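Local coordinates for SusD superfamily protein (Bacteroides fragilis, PDB 3L22), which probably binds glycans at the outer membrane as a SusD-like lipoprotein of a nutrient uptake system, and binds zinc, at residues N190-A201 against F245-P254; K306-D314 against R386-I394. All coordinates share one frame; numbering follows the deposited sequence.

Interaction 1. Residues N190-A201 against F245-P254; sequences NTYTGVTHATQA and FSQESIFSLP. With ZN (zinc ion), chain B.
Val195 and Ser252 carry the one direct hydrogen bond of this contact: Ser252 N donates to Val195 O at 3.0 Å, tilted out of the carbonyl plane, and Phe251 CA adds a CA-H...O contact to the same oxygen. The two branches of Val195 divide the work. CG1, anti to the backbone N (chi1 173°), packs against the CB and OG of Ser252, while CG2 lies 3.6 Å from Ser249 O and also meets the Phe245 ring. At the edge of that ring, near its plane, Asn190 OD1 approaches CD2 of Phe245 to 3.5 Å, the amide turned 69° from the ring. Thr196 sets CG2 3.7 Å from Pro254 CG, and its hydroxyl turns back to donate to Tyr192 O from above the carbonyl plane. Farther along, Ala201 CB rests on Ile250 CG2.

Waters bridge the two segments. One accepts from Asn190 N and donates to Ser246 O and Ser249 O; another joins Thr196 O to Ser252 O. Behind the contact, Thr191 OG1 caps the short helix 192-196 by accepting from Gly194 N, and also bonds Glu188. Phe251 meets Phe122 of helix 113-131 edge to face, and Ile250 and Phe251 both face Phe325 in a classic beta bulge.

Just past helix 192-196, His197 ND1 binds zinc at 2.0 Å together with Glu119 and two waters, while its NE2 is held by Asn26. Helix 192-196 runs at 87° to strand segment 251-253 and leads directly into this zinc site.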
loop_
_atom_site.group_PDB
_atom_site.type_symbol
_atom_site.label_atom_id
_atom_site.label_comp_id
_atom_site.label_asym_id
_atom_site.label_seq_id
_atom_site.Cartn_x
_atom_site.Cartn_y
_atom_site.Cartn_z
ATOM N N ASN A 190 5.190 -7.654 17.389
ATOM C CA ASN A 190 5.736 -6.611 18.264
ATOM C C ASN A 190 7.264 -6.692 18.528
ATOM O O ASN A 190 7.724 -6.504 19.660
ATOM C CB ASN A 190 4.977 -6.634 19.599
ATOM C CG ASN A 190 5.085 -5.312 20.362
ATOM O OD1 ASN A 190 5.226 -4.264 19.756
ATOM N ND2 ASN A 190 5.063 -5.380 21.685
ATOM N N THR A 191 8.043 -7.006 17.502
ATOM C CA THR A 191 9.504 -6.849 17.555
ATOM C C THR A 191 9.920 -6.084 16.299
ATOM O O THR A 191 9.221 -6.135 15.283
ATOM C CB THR A 191 10.223 -8.198 17.587
ATOM O OG1 THR A 191 10.012 -8.885 16.332
ATOM C CG2 THR A 191 9.704 -9.079 18.769
ATOM N N TYR A 192 11.040 -5.357 16.367
ATOM C CA TYR A 192 11.594 -4.662 15.184
ATOM C C TYR A 192 11.667 -5.591 13.973
ATOM O O TYR A 192 11.214 -5.258 12.880
ATOM C CB TYR A 192 12.985 -4.137 15.517
ATOM C CG TYR A 192 13.703 -3.533 14.331
ATOM C CD1 TYR A 192 13.485 -2.227 13.970
ATOM C CD2 TYR A 192 14.611 -4.280 13.584
ATOM C CE1 TYR A 192 14.135 -1.671 12.893
ATOM C CE2 TYR A 192 15.261 -3.750 12.499
ATOM C CZ TYR A 192 15.014 -2.449 12.156
ATOM O OH TYR A 192 15.662 -1.892 11.112
ATOM N N THR A 193 12.247 -6.771 14.162
ATOM C CA THR A 193 12.442 -7.708 13.052
ATOM C C THR A 193 11.123 -8.263 12.518
ATOM O O THR A 193 10.970 -8.460 11.288
ATOM C CB THR A 193 13.376 -8.826 13.453
ATOM O OG1 THR A 193 14.592 -8.239 13.947
ATOM C CG2 THR A 193 13.720 -9.690 12.254
ATOM N N GLY A 194 10.162 -8.495 13.414
ATOM C CA GLY A 194 8.850 -8.967 13.012
ATOM C C GLY A 194 8.054 -7.949 12.202
ATOM O O GLY A 194 7.240 -8.315 11.381
ATOM N N VAL A 195 8.293 -6.655 12.436
ATOM C CA VAL A 195 7.537 -5.614 11.733
ATOM C C VAL A 195 8.256 -5.161 10.475
ATOM O O VAL A 195 7.599 -4.770 9.527
ATOM C CB VAL A 195 7.231 -4.431 12.677
ATOM C CG1 VAL A 195 6.582 -3.227 11.913
ATOM C CG2 VAL A 195 6.361 -4.938 13.864
ATOM N N THR A 196 9.589 -5.242 10.436
ATOM C CA THR A 196 10.353 -4.673 9.333
ATOM C C THR A 196 10.887 -5.713 8.338
ATOM O O THR A 196 11.365 -5.322 7.275
ATOM C CB THR A 196 11.517 -3.829 9.842
ATOM O OG1 THR A 196 12.485 -4.687 10.453
ATOM C CG2 THR A 196 10.981 -2.765 10.871
ATOM N N HIS A 197 10.797 -7.009 8.656
ATOM C CA HIS A 197 10.953 -8.090 7.664
ATOM C C HIS A 197 9.585 -8.682 7.420
ATOM O O HIS A 197 8.724 -8.620 8.303
ATOM C CB HIS A 197 11.888 -9.218 8.160
ATOM C CG HIS A 197 13.338 -8.855 8.181
ATOM N ND1 HIS A 197 14.342 -9.798 8.244
ATOM C CD2 HIS A 197 13.957 -7.652 8.152
ATOM C CE1 HIS A 197 15.517 -9.198 8.238
ATOM N NE2 HIS A 197 15.313 -7.891 8.184
ATOM N N ALA A 198 9.397 -9.262 6.236
ATOM C CA ALA A 198 8.186 -9.983 5.898
ATOM C C ALA A 198 7.984 -11.229 6.753
ATOM O O ALA A 198 8.847 -12.116 6.803
ATOM C CB ALA A 198 8.175 -10.390 4.395
ATOM N N THR A 199 6.852 -11.261 7.440
ATOM C CA THR A 199 6.385 -12.416 8.179
ATOM C C THR A 199 5.356 -13.180 7.354
ATOM O O THR A 199 4.907 -12.704 6.306
ATOM C CB THR A 199 5.716 -11.970 9.475
ATOM O OG1 THR A 199 4.700 -10.981 9.181
ATOM C CG2 THR A 199 6.768 -11.432 10.475
ATOM N N GLN A 200 4.961 -14.351 7.841
ATOM C CA GLN A 200 3.848 -15.062 7.258
ATOM C C GLN A 200 2.610 -14.175 7.236
ATOM O O GLN A 200 1.910 -14.110 6.212
ATOM C CB GLN A 200 3.579 -16.367 8.015
ATOM C CG GLN A 200 4.751 -17.340 7.859
ATOM C CD GLN A 200 4.469 -18.706 8.416
ATOM O OE1 GLN A 200 3.310 -19.153 8.404
ATOM N NE2 GLN A 200 5.513 -19.373 8.944
ATOM N N ALA A 201 2.353 -13.446 8.329
ATOM C CA ALA A 201 1.226 -12.470 8.361
ATOM C C ALA A 201 1.295 -11.416 7.262
ATOM O O ALA A 201 0.280 -11.102 6.650
ATOM C CB ALA A 201 1.151 -11.780 9.732
ATOM N N PHE A 245 6.025 1.234 16.205
ATOM C CA PHE A 245 5.229 0.034 15.963
ATOM C C PHE A 245 4.581 -0.366 17.277
ATOM O O PHE A 245 5.022 0.052 18.339
ATOM C CB PHE A 245 6.082 -1.132 15.397
ATOM C CG PHE A 245 7.210 -1.597 16.298
ATOM C CD1 PHE A 245 8.453 -0.975 16.263
ATOM C CD2 PHE A 245 7.026 -2.654 17.178
ATOM C CE1 PHE A 245 9.484 -1.394 17.077
ATOM C CE2 PHE A 245 8.057 -3.104 17.982
ATOM C CZ PHE A 245 9.274 -2.457 17.964
ATOM N N SER A 246 3.551 -1.191 17.178
ATOM C CA SER A 246 2.790 -1.638 18.308
ATOM C C SER A 246 2.414 -3.097 18.054
ATOM O O SER A 246 2.783 -3.676 17.023
ATOM C CB SER A 246 1.514 -0.804 18.452
ATOM O OG SER A 246 0.558 -1.125 17.422
ATOM N N GLN A 247 1.623 -3.670 18.955
ATOM C CA GLN A 247 1.018 -4.983 18.736
ATOM C C GLN A 247 0.012 -5.051 17.565
ATOM O O GLN A 247 -0.454 -6.152 17.241
ATOM C CB GLN A 247 0.327 -5.456 20.004
ATOM C CG GLN A 247 1.408 -5.827 21.048
ATOM C CD GLN A 247 0.849 -6.290 22.336
ATOM O OE1 GLN A 247 -0.350 -6.164 22.576
ATOM N NE2 GLN A 247 1.705 -6.808 23.199
ATOM N N GLU A 248 -0.335 -3.905 16.978
ATOM C CA GLU A 248 -1.148 -3.844 15.758
ATOM C C GLU A 248 -0.336 -3.965 14.460
ATOM O O GLU A 248 -0.901 -4.275 13.403
ATOM C CB GLU A 248 -1.951 -2.547 15.743
ATOM C CG GLU A 248 -3.133 -2.576 14.832
ATOM C CD GLU A 248 -3.858 -1.245 14.677
ATOM O OE1 GLU A 248 -3.744 -0.378 15.574
ATOM O OE2 GLU A 248 -4.574 -1.094 13.636
ATOM N N SER A 249 0.979 -3.750 14.539
ATOM C CA SER A 249 1.801 -3.539 13.357
ATOM C C SER A 249 2.209 -4.855 12.745
ATOM O O SER A 249 2.844 -5.671 13.402
ATOM C CB SER A 249 3.061 -2.750 13.747
ATOM O OG SER A 249 2.714 -1.545 14.389
ATOM N N ILE A 250 1.846 -5.069 11.489
ATOM C CA ILE A 250 2.211 -6.295 10.796
ATOM C C ILE A 250 3.468 -6.059 9.992
ATOM O O ILE A 250 4.459 -6.785 10.141
ATOM C CB ILE A 250 1.056 -6.827 9.914
ATOM C CG1 ILE A 250 -0.181 -7.135 10.784
ATOM C CG2 ILE A 250 1.552 -8.068 9.140
ATOM C CD1 ILE A 250 -1.511 -7.245 10.048
ATOM N N PHE A 251 3.438 -5.079 9.099
ATOM C CA PHE A 251 4.605 -4.794 8.252
ATOM C C PHE A 251 4.701 -3.289 7.981
ATOM O O PHE A 251 3.692 -2.666 7.591
ATOM C CB PHE A 251 4.523 -5.584 6.924
ATOM C CG PHE A 251 5.691 -5.350 6.009
ATOM C CD1 PHE A 251 6.958 -5.805 6.356
ATOM C CD2 PHE A 251 5.538 -4.657 4.800
ATOM C CE1 PHE A 251 8.067 -5.533 5.546
ATOM C CE2 PHE A 251 6.634 -4.407 3.963
ATOM C CZ PHE A 251 7.890 -4.834 4.335
ATOM N N SER A 252 5.903 -2.740 8.168
ATOM C CA SER A 252 6.205 -1.323 7.971
ATOM C C SER A 252 7.586 -1.151 7.406
ATOM O O SER A 252 8.436 -2.065 7.475
ATOM C CB SER A 252 6.181 -0.547 9.303
ATOM O OG SER A 252 4.953 -0.672 9.974
ATOM N N LEU A 253 7.812 0.028 6.841
ATOM C CA LEU A 253 9.134 0.420 6.319
ATOM C C LEU A 253 9.758 1.367 7.349
ATOM O O LEU A 253 9.214 2.478 7.583
ATOM C CB LEU A 253 9.017 1.110 4.962
ATOM C CG LEU A 253 8.060 0.464 3.956
ATOM C CD1 LEU A 253 8.038 1.298 2.624
ATOM C CD2 LEU A 253 8.492 -0.948 3.720
ATOM N N PRO A 254 10.842 0.924 8.000
ATOM C CA PRO A 254 11.441 1.719 9.074
ATOM C C PRO A 254 12.353 2.777 8.513
ATOM O O PRO A 254 12.835 2.629 7.378
ATOM C CB PRO A 254 12.254 0.678 9.849
ATOM C CG PRO A 254 12.700 -0.280 8.757
ATOM C CD PRO A 254 11.562 -0.353 7.799
HETATM ZN ZN ZN B . 14.113 -11.774 8.080
HETATM O O HOH W 1 3.389 -6.072 15.966
HETATM O O HOH W 2 5.946 -1.844 20.571
HETATM O O HOH W 3 4.178 -8.130 22.765
HETATM O O HOH W 4 10.705 -2.985 5.819
HETATM O O HOH W 5 5.920 -8.470 8.597
HETATM O O HOH W 6 13.124 -12.303 9.673
HETATM O O HOH W 7 16.078 -12.877 8.050
#

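Interaction 2. Residues K306-D314 against R386-I394. With EDO (1,2-ethanediol), chain Y.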
loop_
_atom_site.group_PDB
_atom_site.type_symbol
_atom_site.label_atom_id
_atom_site.label_comp_id
_atom_site.label_asym_id
_atom_site.label_seq_id
_atom_site.Cartn_x
_atom_site.Cartn_y
_atom_site.Cartn_z
ATOM N N LYS A 306 -7.077 23.847 10.825
ATOM C CA LYS A 306 -6.836 24.240 9.443
ATOM C C LYS A 306 -6.810 23.033 8.517
ATOM O O LYS A 306 -6.256 23.120 7.424
ATOM C CB LYS A 306 -5.533 25.057 9.302
ATOM C CG LYS A 306 -5.221 26.103 10.452
ATOM C CD LYS A 306 -5.510 27.543 10.062
ATOM C CE LYS A 306 -5.003 28.582 11.114
ATOM N N ASP A 307 -7.413 21.914 8.942
ATOM C CA ASP A 307 -7.527 20.708 8.132
ATOM C C ASP A 307 -6.177 19.987 7.834
ATOM O O ASP A 307 -6.078 19.249 6.859
ATOM C CB ASP A 307 -8.284 20.965 6.806
ATOM C CG ASP A 307 -9.713 21.439 7.003
ATOM O OD1 ASP A 307 -10.211 21.373 8.138
ATOM O OD2 ASP A 307 -10.338 21.836 5.985
ATOM N N LEU A 308 -5.159 20.205 8.650
ATOM C CA LEU A 308 -3.962 19.400 8.551
ATOM C C LEU A 308 -4.250 17.983 9.073
ATOM O O LEU A 308 -4.883 17.840 10.113
ATOM C CB LEU A 308 -2.823 20.021 9.374
ATOM C CG LEU A 308 -2.015 21.122 8.673
ATOM C CD1 LEU A 308 -2.870 22.322 8.337
ATOM C CD2 LEU A 308 -0.815 21.505 9.591
ATOM N N LEU A 309 -3.785 16.951 8.373
ATOM C CA LEU A 309 -3.819 15.601 8.881
ATOM C C LEU A 309 -2.615 15.375 9.827
ATOM O O LEU A 309 -1.479 15.444 9.376
ATOM C CB LEU A 309 -3.799 14.604 7.721
ATOM C CG LEU A 309 -4.017 13.142 8.091
ATOM C CD1 LEU A 309 -5.362 12.864 8.788
ATOM C CD2 LEU A 309 -3.827 12.230 6.847
HETATM N N MSE A 310 -2.864 15.024 11.093
HETATM C CA MSE A 310 -1.792 14.993 12.111
HETATM C C MSE A 310 -1.188 13.616 12.340
HETATM O O MSE A 310 -0.579 13.369 13.383
HETATM C CB MSE A 310 -2.291 15.570 13.436
HETATM C CG MSE A 310 -3.003 16.928 13.277
HETATM SE SE MSE A 310 -1.767 18.301 12.703
HETATM C CE MSE A 310 -0.678 18.429 14.339
ATOM N N LYS A 311 -1.283 12.709 11.369
ATOM C CA LYS A 311 -0.567 11.428 11.517
ATOM C C LYS A 311 0.956 11.582 11.394
ATOM O O LYS A 311 1.710 11.176 12.273
ATOM C CB LYS A 311 -1.047 10.369 10.529
ATOM C CG LYS A 311 -2.427 9.781 10.885
ATOM C CD LYS A 311 -2.957 8.779 9.875
ATOM C CE LYS A 311 -4.353 8.248 10.293
ATOM N NZ LYS A 311 -4.774 7.071 9.454
ATOM N N PHE A 312 1.402 12.138 10.277
ATOM C CA PHE A 312 2.818 12.240 9.958
ATOM C C PHE A 312 3.195 13.694 9.930
ATOM O O PHE A 312 3.031 14.346 8.894
ATOM C CB PHE A 312 3.072 11.612 8.583
ATOM C CG PHE A 312 2.627 10.185 8.500
ATOM C CD1 PHE A 312 3.415 9.177 9.042
ATOM C CD2 PHE A 312 1.442 9.843 7.871
ATOM C CE1 PHE A 312 3.021 7.836 8.977
ATOM C CE2 PHE A 312 1.031 8.527 7.812
ATOM C CZ PHE A 312 1.817 7.514 8.378
ATOM N N THR A 313 3.654 14.221 11.055
ATOM C CA THR A 313 4.033 15.612 11.113
ATOM C C THR A 313 5.468 15.881 11.572
ATOM O O THR A 313 5.832 17.059 11.731
ATOM C CB THR A 313 3.033 16.426 11.949
ATOM O OG1 THR A 313 2.997 15.888 13.268
ATOM C CG2 THR A 313 1.623 16.357 11.301
ATOM N N ASP A 314 6.309 14.846 11.731
ATOM C CA ASP A 314 7.669 15.125 12.139
ATOM C C ASP A 314 8.541 15.275 10.906
ATOM O O ASP A 314 9.189 14.314 10.443
ATOM C CB ASP A 314 8.186 14.056 13.099
ATOM C CG ASP A 314 9.618 14.338 13.565
ATOM O OD1 ASP A 314 10.253 15.372 13.163
ATOM O OD2 ASP A 314 10.131 13.481 14.328
ATOM N N ARG A 386 -11.968 4.131 4.969
ATOM C CA ARG A 386 -11.542 5.468 4.556
ATOM C C ARG A 386 -11.017 6.300 5.735
ATOM O O ARG A 386 -9.963 6.975 5.626
ATOM C CB ARG A 386 -12.700 6.185 3.845
ATOM C CG ARG A 386 -13.002 5.625 2.470
ATOM C CD ARG A 386 -14.254 6.237 1.862
ATOM N NE ARG A 386 -14.024 7.626 1.483
ATOM C CZ ARG A 386 -14.912 8.407 0.882
ATOM N NH1 ARG A 386 -16.142 7.967 0.596
ATOM N NH2 ARG A 386 -14.587 9.657 0.591
ATOM N N LEU A 387 -11.714 6.224 6.861
ATOM C CA LEU A 387 -11.317 6.970 8.064
ATOM C C LEU A 387 -10.131 6.310 8.767
ATOM O O LEU A 387 -9.150 6.969 9.089
ATOM C CB LEU A 387 -12.505 7.151 9.029
ATOM C CG LEU A 387 -12.237 7.860 10.369
ATOM C CD1 LEU A 387 -11.681 9.276 10.127
ATOM C CD2 LEU A 387 -13.486 7.924 11.250
ATOM N N GLU A 388 -10.204 5.014 8.977
ATOM C CA GLU A 388 -9.083 4.313 9.591
ATOM C C GLU A 388 -7.765 4.510 8.823
ATOM O O GLU A 388 -6.747 4.658 9.477
ATOM C CB GLU A 388 -9.393 2.830 9.741
ATOM C CG GLU A 388 -8.428 2.018 10.634
ATOM C CD GLU A 388 -8.548 2.301 12.127
ATOM O OE1 GLU A 388 -9.660 2.623 12.633
ATOM O OE2 GLU A 388 -7.501 2.188 12.799
ATOM N N PHE A 389 -7.793 4.507 7.475
ATOM C CA PHE A 389 -6.590 4.515 6.653
ATOM C C PHE A 389 -6.331 5.790 5.867
ATOM O O PHE A 389 -5.518 5.822 4.932
ATOM C CB PHE A 389 -6.547 3.228 5.805
ATOM C CG PHE A 389 -6.379 2.047 6.656
ATOM C CD1 PHE A 389 -5.147 1.799 7.250
ATOM C CD2 PHE A 389 -7.461 1.263 7.010
ATOM C CE1 PHE A 389 -4.994 0.728 8.122
ATOM C CE2 PHE A 389 -7.310 0.217 7.882
ATOM C CZ PHE A 389 -6.080 -0.030 8.451
ATOM N N ILE A 390 -6.949 6.882 6.314
ATOM C CA ILE A 390 -6.654 8.185 5.760
ATOM C C ILE A 390 -5.159 8.440 5.901
ATOM O O ILE A 390 -4.579 8.289 6.981
ATOM C CB ILE A 390 -7.528 9.315 6.386
ATOM C CG1 ILE A 390 -7.361 10.628 5.592
ATOM C CG2 ILE A 390 -7.254 9.542 7.900
ATOM C CD1 ILE A 390 -8.468 11.718 5.912
ATOM N N GLY A 391 -4.528 8.797 4.783
ATOM C CA GLY A 391 -3.083 9.030 4.761
ATOM C C GLY A 391 -2.174 7.814 4.761
ATOM O O GLY A 391 -0.933 7.965 4.913
ATOM N N GLU A 392 -2.726 6.616 4.586
ATOM C CA GLU A 392 -1.915 5.381 4.756
ATOM C C GLU A 392 -1.809 4.502 3.486
ATOM O O GLU A 392 -1.685 3.297 3.552
ATOM C CB GLU A 392 -2.393 4.567 5.978
ATOM C CG GLU A 392 -2.013 5.237 7.292
ATOM C CD GLU A 392 -2.368 4.425 8.535
ATOM O OE1 GLU A 392 -2.149 3.178 8.563
ATOM O OE2 GLU A 392 -2.893 5.047 9.482
ATOM N N GLY A 393 -1.811 5.127 2.324
ATOM C CA GLY A 393 -1.329 4.470 1.104
ATOM C C GLY A 393 -2.317 3.478 0.535
ATOM O O GLY A 393 -1.913 2.582 -0.181
ATOM N N ILE A 394 -3.609 3.676 0.822
ATOM C CA ILE A 394 -4.629 2.665 0.562
ATOM C C ILE A 394 -5.798 3.171 -0.265
ATOM O O ILE A 394 -6.300 2.424 -1.123
ATOM C CB ILE A 394 -5.155 2.037 1.903
ATOM C CG1 ILE A 394 -4.146 1.021 2.458
ATOM C CG2 ILE A 394 -6.477 1.336 1.726
ATOM C CD1 ILE A 394 -4.420 0.602 3.972
HETATM C C1 EDO Y . -1.203 11.886 16.614
HETATM O O1 EDO Y . -1.748 12.984 17.401
HETATM C C2 EDO Y . 0.314 11.632 16.695
HETATM O O2 EDO Y . 0.893 11.453 15.379
HETATM O O HOH W 8 -7.144 7.060 11.133
#
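Lys311 reaches across with its ammonium group to Glu392 and the backbone of Ile390, joining the loop after helix 297-302 to the type II turn Phe389-Glu392 that follows helix 374-388 in the SusD-family part of the chain. NZ forms a salt bridge with Glu392 OE2 at 2.8 Å, met on the anti side and 30° out of the carboxylate plane. It also donates to Ile390 O, in the carbonyl plane and on a lone pair, and makes a weak bond to Glu388 O at 3.1 Å. A water accepts from NZ and in turn donates a hydrogen bond to Leu387 O. The lysine chain is stretched out to its tip, which carries NZ to the carbonyls at the C-terminal end of helix 374-388 and in the turn after it.

Glu392 is itself positioned from outside: Tyr240 OH bonds OE2 and Arg326 bonds OE1, so Glu392 probably shares its negative charge between Lys311 and Arg326, with Tyr240 OH helping to fix the carboxylate. The carboxylate of Glu388 is held instead by arginines, Arg298 among them.

Around this polar centre the packing is apolar. Leu309 and Ile390 lie alongside each other, pointing opposite ways, with CD1 of Leu309 3.9 Å from CG2 of Ile390. The other methyl of Leu309 covers Gly391, whose positive phi belongs to the turn. Phe312, edge-to-face with Tyr240, brings its CE2 to 3.5 Å from Gly391 O.

The segments of interaction 1 both precede those of interaction 2 in the chain; the centres of the two contacts lie 20 Å apart, although their nearest atoms come within about 4 Å without touching. Arg326, at the end of strand 322-326, connects them: besides its bond to Glu392, it bridges to Glu248 in 245-254 and to Glu388 in 386-394. Arg358 likewise pairs with both Glu248 and Glu388, so a shared set of charges runs between the contacts. Only interaction 1 holds a zinc ligand, His197. In interaction 2 the side chain of Glu388 lies about 12 Å from a bound zinc.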